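Local coordinates for unknown protein (Leishmania major, PDB 1R75) that is of unknown function but folds as a compact, helix-free, beta-rich DUF1935 domain in which two antiparallel sheets pack together, at residues A[77-82]-A[115-120]; A[65-70]-A[100-105]; A[30-35]-A[46-51]. All coordinates share one frame; numbering follows the deposited sequence.

Contact 1: A[77-82]-A[115-120]; sequences VPLGDT and FVEGSV
The end of an edge strand, where the chain leaves one sheet through a type II' beta turn and passes by way of Thr82 into strand 83-86 of the other, is the element that joins 77-82 to 115-120. Val77 and Glu117 form an antiparallel hydrogen-bonded pair, Val77 N to Glu117 O and Glu117 N to Val77 O both at 3.0 Å. Pro78, with no N-H to give, fits the next, non-hydrogen-bonded pair opposite Val116. The last rung is Leu79 N to Phe115 O, 2.8 Å; it is straight at the hydrogen, yet the donor stands 52° above the carbonyl plane, as the chain begins to curl away. Leu79 lays its isobutyl group obliquely across the stem of Glu117: CD1 is 3.9 Å from Glu117 CB and 3.7 Å from Glu117 OE1. In the turn from Leu79 to Thr82, Leu79 O is gripped twice, by Thr82 N and by Thr82 OG1 at 3.0 Å. With chi1 at -59°, Thr82 OG1 lies beside the backbone N and CG2 anti to it, 3.8 Å from Phe115 CD1, the two side chains meeting nearly at a right angle. Phe115 and Val116 together face Trp53, a classic beta bulge. Strand 112-117 runs between 75-78 and 52-57, while the Phe115 ring reaches across to Val68 and Phe70 of strand 62-71 and Cys103 and Val105 of strand 100-107.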
loop_
_atom_site.group_PDB
_atom_site.type_symbol
_atom_site.label_atom_id
_atom_site.label_comp_id
_atom_site.label_asym_id
_atom_site.label_seq_id
_atom_site.Cartn_x
_atom_site.Cartn_y
_atom_site.Cartn_z
ATOM N N VAL A 77 -7.082 -10.732 5.584
ATOM C CA VAL A 77 -7.254 -11.149 4.215
ATOM C C VAL A 77 -6.728 -10.053 3.283
ATOM O O VAL A 77 -6.923 -8.871 3.564
ATOM C CB VAL A 77 -8.749 -11.516 3.885
ATOM C CG1 VAL A 77 -9.129 -12.561 4.771
ATOM C CG2 VAL A 77 -9.604 -10.366 3.945
ATOM N N PRO A 78 -6.190 -10.422 2.141
ATOM C CA PRO A 78 -5.843 -9.396 1.161
ATOM C C PRO A 78 -7.078 -8.820 0.498
ATOM O O PRO A 78 -8.045 -9.540 0.315
ATOM C CB PRO A 78 -4.997 -10.188 0.147
ATOM C CG PRO A 78 -5.636 -11.583 0.135
ATOM C CD PRO A 78 -5.758 -11.769 1.634
ATOM N N LEU A 79 -7.032 -7.564 0.125
ATOM C CA LEU A 79 -8.087 -6.848 -0.589
ATOM C C LEU A 79 -7.732 -6.575 -1.986
ATOM O O LEU A 79 -6.539 -6.415 -2.370
ATOM C CB LEU A 79 -8.363 -5.513 0.106
ATOM C CG LEU A 79 -8.941 -5.612 1.533
ATOM C CD1 LEU A 79 -9.326 -4.201 2.057
ATOM C CD2 LEU A 79 -10.068 -6.554 1.576
ATOM N N GLY A 80 -8.729 -6.479 -2.861
ATOM C CA GLY A 80 -8.465 -5.855 -4.147
ATOM C C GLY A 80 -7.552 -6.668 -5.043
ATOM O O GLY A 80 -7.742 -7.885 -5.185
ATOM N N ASP A 81 -6.539 -6.006 -5.580
ATOM C CA ASP A 81 -5.543 -6.618 -6.401
ATOM C C ASP A 81 -4.352 -7.061 -5.599
ATOM O O ASP A 81 -3.389 -7.484 -6.202
ATOM C CB ASP A 81 -5.068 -5.655 -7.462
ATOM C CG ASP A 81 -6.167 -5.318 -8.479
ATOM O OD1 ASP A 81 -6.931 -6.218 -8.817
ATOM O OD2 ASP A 81 -6.286 -4.184 -8.922
ATOM N N THR A 82 -4.386 -7.007 -4.260
ATOM C CA THR A 82 -3.235 -7.482 -3.436
ATOM C C THR A 82 -3.050 -8.995 -3.588
ATOM O O THR A 82 -4.024 -9.757 -3.636
ATOM C CB THR A 82 -3.505 -7.114 -2.005
ATOM O OG1 THR A 82 -3.654 -5.706 -1.958
ATOM C CG2 THR A 82 -2.387 -7.533 -1.044
ATOM N N PHE A 115 -5.460 -2.828 0.483
ATOM C CA PHE A 115 -4.395 -3.720 0.767
ATOM C C PHE A 115 -4.815 -4.911 1.577
ATOM O O PHE A 115 -4.790 -6.110 1.077
ATOM C CB PHE A 115 -3.300 -2.891 1.420
ATOM C CG PHE A 115 -1.999 -3.641 1.584
ATOM C CD1 PHE A 115 -1.414 -4.245 0.505
ATOM C CD2 PHE A 115 -1.341 -3.717 2.859
ATOM C CE1 PHE A 115 -0.181 -4.918 0.639
ATOM C CE2 PHE A 115 -0.164 -4.451 2.981
ATOM C CZ PHE A 115 0.419 -5.011 1.855
ATOM N N VAL A 116 -5.147 -4.718 2.882
ATOM C CA VAL A 116 -5.530 -5.829 3.755
ATOM C C VAL A 116 -6.629 -5.409 4.688
ATOM O O VAL A 116 -6.879 -4.238 4.956
ATOM C CB VAL A 116 -4.350 -6.389 4.617
ATOM C CG1 VAL A 116 -3.334 -6.901 3.774
ATOM C CG2 VAL A 116 -3.786 -5.307 5.539
ATOM N N GLU A 117 -7.325 -6.372 5.186
ATOM C CA GLU A 117 -8.349 -6.096 6.178
ATOM C C GLU A 117 -8.304 -7.160 7.243
ATOM O O GLU A 117 -8.148 -8.346 6.954
ATOM C CB GLU A 117 -9.702 -6.126 5.436
ATOM C CG GLU A 117 -10.896 -5.887 6.305
ATOM C CD GLU A 117 -12.129 -5.352 5.516
ATOM O OE1 GLU A 117 -11.947 -4.526 4.582
ATOM O OE2 GLU A 117 -13.258 -5.756 5.886
ATOM N N GLY A 118 -8.423 -6.734 8.497
ATOM C CA GLY A 118 -8.505 -7.651 9.608
ATOM C C GLY A 118 -7.613 -7.170 10.754
ATOM O O GLY A 118 -7.397 -6.002 10.886
ATOM N N SER A 119 -7.080 -8.083 11.527
ATOM C CA SER A 119 -6.339 -7.731 12.724
ATOM C C SER A 119 -4.873 -7.908 12.516
ATOM O O SER A 119 -4.388 -8.985 12.292
ATOM C CB SER A 119 -6.891 -8.469 13.944
ATOM O OG SER A 119 -6.762 -9.868 13.803
ATOM N N VAL A 120 -4.150 -6.816 12.602
ATOM C CA VAL A 120 -2.733 -6.824 12.268
ATOM C C VAL A 120 -2.016 -6.871 13.616
ATOM O O VAL A 120 -2.371 -6.037 14.495
ATOM C CB VAL A 120 -2.382 -5.575 11.530
ATOM C CG1 VAL A 120 -0.873 -5.528 11.290
ATOM C CG2 VAL A 120 -3.149 -5.528 10.174
#

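Contact 2: A[65-70]-A[100-105]; sequences HVAVLF and KYLCEV
Leu69 and Leu102 interlock obliquely on one face of the strand pair, the methyl CD1 of Leu102 lodging 3.7 Å from both CG and CD2 of Leu69. In Leu102, chi1 of -173° and chi2 of 68° together bring CD1 over the neighbouring strand, where it also touches Val68 O. Next along this face, the small Ala67 makes the hollow: its CB receives Glu104 CB at 3.7 Å. From there the Glu104 chain runs out extended toward His65, and OE1 comes to the edge of the imidazole, near its plane. The His65 NE2 to Glu104 OE1 bond is 2.9 Å but weak, bent at the hydrogen, with ring and carboxylate planes 50° apart.

Between these groups and those of the other face runs a regular antiparallel ladder, in which Val66, Val68 and Phe70 each exchange two backbone hydrogen bonds with Val105, Cys103 and Tyr101 respectively. Strands 62-71 and 100-107 are the central pair of a four-stranded sheet, flanked by 123-132 and 83-86.

On the other face Val66, Val68, Phe70, Cys103 and Val105 are buried, toward the second sheet. Val66 and Val105 stand side by side, CG1 to CG1 at 3.8 Å. The Phe70 ring leans along its own strand, with Val68 CG1 3.6 Å above one face near the rim, and its CE2 meets Cys103 SG at 3.9 Å in an oblique sulfur-aromatic contact. Outside the pair, Phe70 packs on Trp123 of strand 123-132 and Cys103 on Ala84 of strand 83-86.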
loop_
_atom_site.group_PDB
_atom_site.type_symbol
_atom_site.label_atom_id
_atom_site.label_comp_id
_atom_site.label_asym_id
_atom_site.label_seq_id
_atom_site.Cartn_x
_atom_site.Cartn_y
_atom_site.Cartn_z
ATOM N N HIS A 65 5.896 -0.417 -5.763
ATOM C CA HIS A 65 5.574 -1.802 -5.403
ATOM C C HIS A 65 5.839 -1.951 -3.933
ATOM O O HIS A 65 6.923 -1.618 -3.483
ATOM C CB HIS A 65 6.479 -2.792 -6.149
ATOM C CG HIS A 65 6.290 -4.223 -5.745
ATOM N ND1 HIS A 65 7.281 -4.964 -5.132
ATOM C CD2 HIS A 65 5.211 -5.040 -5.823
ATOM C CE1 HIS A 65 6.815 -6.164 -4.846
ATOM N NE2 HIS A 65 5.574 -6.244 -5.274
ATOM N N VAL A 66 4.859 -2.411 -3.170
ATOM C CA VAL A 66 5.004 -2.506 -1.729
ATOM C C VAL A 66 4.680 -3.931 -1.307
ATOM O O VAL A 66 3.731 -4.536 -1.799
ATOM C CB VAL A 66 4.207 -1.434 -0.961
ATOM C CG1 VAL A 66 2.775 -1.399 -1.336
ATOM C CG2 VAL A 66 4.375 -1.583 0.612
ATOM N N ALA A 67 5.545 -4.517 -0.500
ATOM C CA ALA A 67 5.244 -5.775 0.137
ATOM C C ALA A 67 5.518 -5.696 1.623
ATOM O O ALA A 67 6.562 -5.180 2.053
ATOM C CB ALA A 67 6.074 -6.927 -0.434
ATOM N N VAL A 68 4.602 -6.284 2.397
ATOM C CA VAL A 68 4.611 -6.222 3.813
ATOM C C VAL A 68 4.507 -7.651 4.333
ATOM O O VAL A 68 3.731 -8.447 3.841
ATOM C CB VAL A 68 3.447 -5.403 4.342
ATOM C CG1 VAL A 68 3.388 -5.465 5.859
ATOM C CG2 VAL A 68 3.488 -3.918 3.847
ATOM N N LEU A 69 5.295 -7.955 5.328
ATOM C CA LEU A 69 5.301 -9.243 5.978
ATOM C C LEU A 69 4.645 -9.097 7.326
ATOM O O LEU A 69 5.080 -8.262 8.140
ATOM C CB LEU A 69 6.720 -9.637 6.280
ATOM C CG LEU A 69 7.620 -10.177 5.262
ATOM C CD1 LEU A 69 9.113 -9.860 5.709
ATOM C CD2 LEU A 69 7.306 -11.724 5.108
ATOM N N PHE A 70 3.630 -9.904 7.568
ATOM C CA PHE A 70 2.808 -9.907 8.744
ATOM C C PHE A 70 3.091 -11.165 9.573
ATOM O O PHE A 70 3.402 -12.262 9.016
ATOM C CB PHE A 70 1.348 -9.825 8.374
ATOM C CG PHE A 70 0.931 -8.590 7.704
ATOM C CD1 PHE A 70 0.413 -7.487 8.422
ATOM C CD2 PHE A 70 0.850 -8.565 6.288
ATOM C CE1 PHE A 70 -0.017 -6.370 7.777
ATOM C CE2 PHE A 70 0.363 -7.455 5.672
ATOM C CZ PHE A 70 -0.076 -6.377 6.381
ATOM N N LYS A 100 4.934 -16.544 8.240
ATOM C CA LYS A 100 4.466 -15.163 8.099
ATOM C C LYS A 100 3.603 -15.092 6.851
ATOM O O LYS A 100 3.543 -16.046 6.060
ATOM C CB LYS A 100 5.657 -14.262 7.949
ATOM C CG LYS A 100 6.559 -14.380 9.159
ATOM C CD LYS A 100 7.265 -13.111 9.540
ATOM C CE LYS A 100 8.133 -13.400 10.787
ATOM N NZ LYS A 100 7.513 -12.786 12.042
ATOM N N TYR A 101 2.927 -13.985 6.698
ATOM C CA TYR A 101 2.068 -13.696 5.556
ATOM C C TYR A 101 2.719 -12.559 4.800
ATOM O O TYR A 101 3.000 -11.508 5.370
ATOM C CB TYR A 101 0.726 -13.289 6.005
ATOM C CG TYR A 101 0.087 -14.235 6.974
ATOM C CD1 TYR A 101 -0.459 -15.462 6.523
ATOM C CD2 TYR A 101 0.008 -13.939 8.310
ATOM C CE1 TYR A 101 -1.047 -16.353 7.396
ATOM C CE2 TYR A 101 -0.543 -14.806 9.191
ATOM C CZ TYR A 101 -1.082 -16.019 8.750
ATOM O OH TYR A 101 -1.673 -16.867 9.695
ATOM N N LEU A 102 2.984 -12.756 3.542
ATOM C CA LEU A 102 3.485 -11.723 2.685
ATOM C C LEU A 102 2.380 -11.243 1.792
ATOM O O LEU A 102 1.724 -12.059 1.108
ATOM C CB LEU A 102 4.646 -12.274 1.897
ATOM C CG LEU A 102 5.410 -11.269 1.061
ATOM C CD1 LEU A 102 6.137 -10.310 1.894
ATOM C CD2 LEU A 102 6.375 -12.100 0.178
ATOM N N CYS A 103 2.108 -9.946 1.846
ATOM C CA CYS A 103 1.130 -9.276 0.999
ATOM C C CYS A 103 1.720 -8.160 0.217
ATOM O O CYS A 103 2.549 -7.391 0.707
ATOM C CB CYS A 103 -0.004 -8.684 1.795
ATOM S SG CYS A 103 -0.958 -9.799 2.803
ATOM N N GLU A 104 1.365 -8.085 -1.064
ATOM C CA GLU A 104 2.040 -7.162 -1.934
ATOM C C GLU A 104 1.088 -6.605 -2.965
ATOM O O GLU A 104 0.149 -7.339 -3.412
ATOM C CB GLU A 104 3.221 -7.822 -2.587
ATOM C CG GLU A 104 2.922 -8.826 -3.599
ATOM C CD GLU A 104 4.218 -9.532 -4.148
ATOM O OE1 GLU A 104 5.326 -8.930 -4.183
ATOM O OE2 GLU A 104 4.108 -10.706 -4.585
ATOM N N VAL A 105 1.338 -5.360 -3.387
ATOM C CA VAL A 105 0.490 -4.703 -4.368
ATOM C C VAL A 105 1.362 -3.664 -5.095
ATOM O O VAL A 105 2.348 -3.150 -4.557
ATOM C CB VAL A 105 -0.797 -4.050 -3.703
ATOM C CG1 VAL A 105 -0.433 -2.821 -2.900
ATOM C CG2 VAL A 105 -1.926 -3.838 -4.727
#

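Contact 3: A[30-35]-A[46-51]; sequences KGTKTY and ADTEAR
Thr32 and Thr48 meet at the open end of the hairpin formed by strands 33-36 and 42-47, their side chains crossing at about a right angle. The Thr48 backbone N-H points almost straight at Thr32 OG1, a hydrogen bond of 3.3 Å, and Thr48 CG2 lies against the same oxygen. Thr32 OG1 gets there because chi1 (48°) sets it between its own backbone N and carbonyl carbon.

Asp47 repays tracing from its root. CB rests 3.7 Å from Gly31 CA, which also makes a CA-H...O contact of 3.3 Å with Ala46 O. CG, anti to the backbone N (chi1 -177°), continues past the same glycine. At the tip the carboxylate divides its work. OD1 accepts from Ala50 N at 2.8 Å, met from 47° out of the carboxylate plane, an Asx motif at the bend after the strand. OD2 accepts a hydrogen bond from a water that also donates one to Lys30 O, bridging the two segments.

Ala46 O accepts from both Thr32 N, 2.9 Å, and Lys33 N, 3.2 Å, and this doubled grip marks a classic beta bulge: Thr32 and Lys33, at the start of strand 33-36, both face Ala46. Lys33 O receives Ala46 N in return, while Ala46 CB touches the edge of the Tyr35 ring. Strand 33-36 is one of the two outermost strands of its five-stranded sheet, Arg44 makes a cation-pi contact with Tyr35, and strand 42-47 passes through the 48-51 bend into strand 52-57.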
loop_
_atom_site.group_PDB
_atom_site.type_symbol
_atom_site.label_atom_id
_atom_site.label_comp_id
_atom_site.label_asym_id
_atom_site.label_seq_id
_atom_site.Cartn_x
_atom_site.Cartn_y
_atom_site.Cartn_z
ATOM N N LYS A 30 -11.132 7.883 3.161
ATOM C CA LYS A 30 -10.571 8.494 4.351
ATOM C C LYS A 30 -10.673 7.402 5.381
ATOM O O LYS A 30 -11.745 6.813 5.609
ATOM C CB LYS A 30 -11.345 9.737 4.848
ATOM C CG LYS A 30 -11.480 10.881 3.872
ATOM C CD LYS A 30 -12.974 11.181 3.606
ATOM C CE LYS A 30 -13.235 12.644 3.293
ATOM N NZ LYS A 30 -14.672 12.815 2.946
ATOM N N GLY A 31 -9.563 7.112 5.992
ATOM C CA GLY A 31 -9.580 6.229 7.108
ATOM C C GLY A 31 -9.645 7.160 8.282
ATOM O O GLY A 31 -10.226 8.237 8.227
ATOM N N THR A 32 -9.062 6.722 9.362
ATOM C CA THR A 32 -8.985 7.557 10.521
ATOM C C THR A 32 -7.578 8.138 10.621
ATOM O O THR A 32 -7.430 9.279 11.083
ATOM C CB THR A 32 -9.458 6.741 11.727
ATOM O OG1 THR A 32 -8.825 5.471 11.753
ATOM C CG2 THR A 32 -10.890 6.343 11.518
ATOM N N LYS A 33 -6.555 7.427 10.081
ATOM C CA LYS A 33 -5.183 7.911 10.142
ATOM C C LYS A 33 -4.420 7.611 8.867
ATOM O O LYS A 33 -4.580 6.533 8.251
ATOM C CB LYS A 33 -4.447 7.257 11.303
ATOM C CG LYS A 33 -3.318 8.112 11.906
ATOM C CD LYS A 33 -3.700 8.950 13.175
ATOM C CE LYS A 33 -3.071 10.369 13.169
ATOM N NZ LYS A 33 -3.898 11.353 13.996
ATOM N N THR A 34 -3.577 8.574 8.508
ATOM C CA THR A 34 -2.738 8.507 7.335
ATOM C C THR A 34 -1.282 8.603 7.801
ATOM O O THR A 34 -0.963 9.435 8.651
ATOM C CB THR A 34 -3.133 9.645 6.399
ATOM O OG1 THR A 34 -4.494 9.431 5.941
ATOM C CG2 THR A 34 -2.307 9.634 5.114
ATOM N N TYR A 35 -0.425 7.714 7.319
ATOM C CA TYR A 35 0.990 7.660 7.720
ATOM C C TYR A 35 1.852 7.740 6.475
ATOM O O TYR A 35 1.699 6.873 5.579
ATOM C CB TYR A 35 1.266 6.337 8.420
ATOM C CG TYR A 35 0.411 6.039 9.643
ATOM C CD1 TYR A 35 0.872 6.302 10.942
ATOM C CD2 TYR A 35 -0.820 5.472 9.520
ATOM C CE1 TYR A 35 0.090 5.972 12.077
ATOM C CE2 TYR A 35 -1.594 5.153 10.625
ATOM C CZ TYR A 35 -1.139 5.397 11.896
ATOM O OH TYR A 35 -1.984 5.075 12.937
ATOM N N ALA A 46 -5.019 4.009 7.212
ATOM C CA ALA A 46 -5.546 2.986 8.072
ATOM C C ALA A 46 -6.933 3.377 8.509
ATOM O O ALA A 46 -7.206 4.545 8.747
ATOM C CB ALA A 46 -4.629 2.779 9.269
ATOM N N ASP A 47 -7.851 2.435 8.519
ATOM C CA ASP A 47 -9.204 2.736 8.972
ATOM C C ASP A 47 -9.523 1.786 10.136
ATOM O O ASP A 47 -9.644 0.567 9.948
ATOM C CB ASP A 47 -10.192 2.653 7.809
ATOM C CG ASP A 47 -11.623 3.043 8.215
ATOM O OD1 ASP A 47 -12.070 2.613 9.319
ATOM O OD2 ASP A 47 -12.371 3.785 7.503
ATOM N N THR A 48 -9.572 2.326 11.376
ATOM C CA THR A 48 -9.754 1.452 12.533
ATOM C C THR A 48 -11.165 0.854 12.624
ATOM O O THR A 48 -11.309 -0.291 13.042
ATOM C CB THR A 48 -9.461 2.159 13.883
ATOM O OG1 THR A 48 -10.489 3.100 14.122
ATOM C CG2 THR A 48 -8.216 2.985 13.864
ATOM N N GLU A 49 -12.199 1.596 12.253
ATOM C CA GLU A 49 -13.590 1.050 12.247
ATOM C C GLU A 49 -13.750 -0.063 11.228
ATOM O O GLU A 49 -14.380 -1.108 11.492
ATOM C CB GLU A 49 -14.648 2.175 12.019
ATOM C CG GLU A 49 -16.096 1.739 11.662
ATOM C CD GLU A 49 -17.173 2.027 12.749
ATOM O OE1 GLU A 49 -16.959 1.698 13.948
ATOM O OE2 GLU A 49 -18.267 2.574 12.404
ATOM N N ALA A 50 -13.147 0.096 10.063
ATOM C CA ALA A 50 -13.298 -0.937 9.021
ATOM C C ALA A 50 -12.229 -2.048 9.114
ATOM O O ALA A 50 -12.306 -3.055 8.418
ATOM C CB ALA A 50 -13.203 -0.244 7.660
ATOM N N ARG A 51 -11.236 -1.825 9.980
ATOM C CA ARG A 51 -10.049 -2.651 10.195
ATOM C C ARG A 51 -9.288 -2.938 8.856
ATOM O O ARG A 51 -8.964 -4.071 8.542
ATOM C CB ARG A 51 -10.377 -3.910 10.944
ATOM C CG ARG A 51 -10.643 -3.606 12.452
ATOM C CD ARG A 51 -11.112 -4.800 13.320
ATOM N NE ARG A 51 -10.401 -6.070 13.123
ATOM C CZ ARG A 51 -10.984 -7.194 12.666
ATOM N NH1 ARG A 51 -12.271 -7.207 12.292
ATOM N NH2 ARG A 51 -10.281 -8.315 12.539
HETATM O O HOH W 1 -11.522 4.176 5.153
#

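Along the chain contact 3 closes before either of the others opens, whereas contacts 1 and 2 interleave, their segments alternating. Contacts 1 and 3 lie on the same five-stranded sheet, the former at edge strand 75-78 and the latter at edge strand 33-36, with centres about 13 Å apart; they meet where Gly118 N approaches Arg51 O at 2.7 Å, a probable hydrogen bond. Contact 2 belongs to the four-stranded sheet. Its centre is about 10 Å from that of contact 1, and Phe115 CZ lies 3.4 Å from Cys103 O. Contacts 2 and 3 have centres about 18 Å and nearest atoms about 9 Å apart. Contact 1 thus closes one sheet's edge while packing on contact 2's strands.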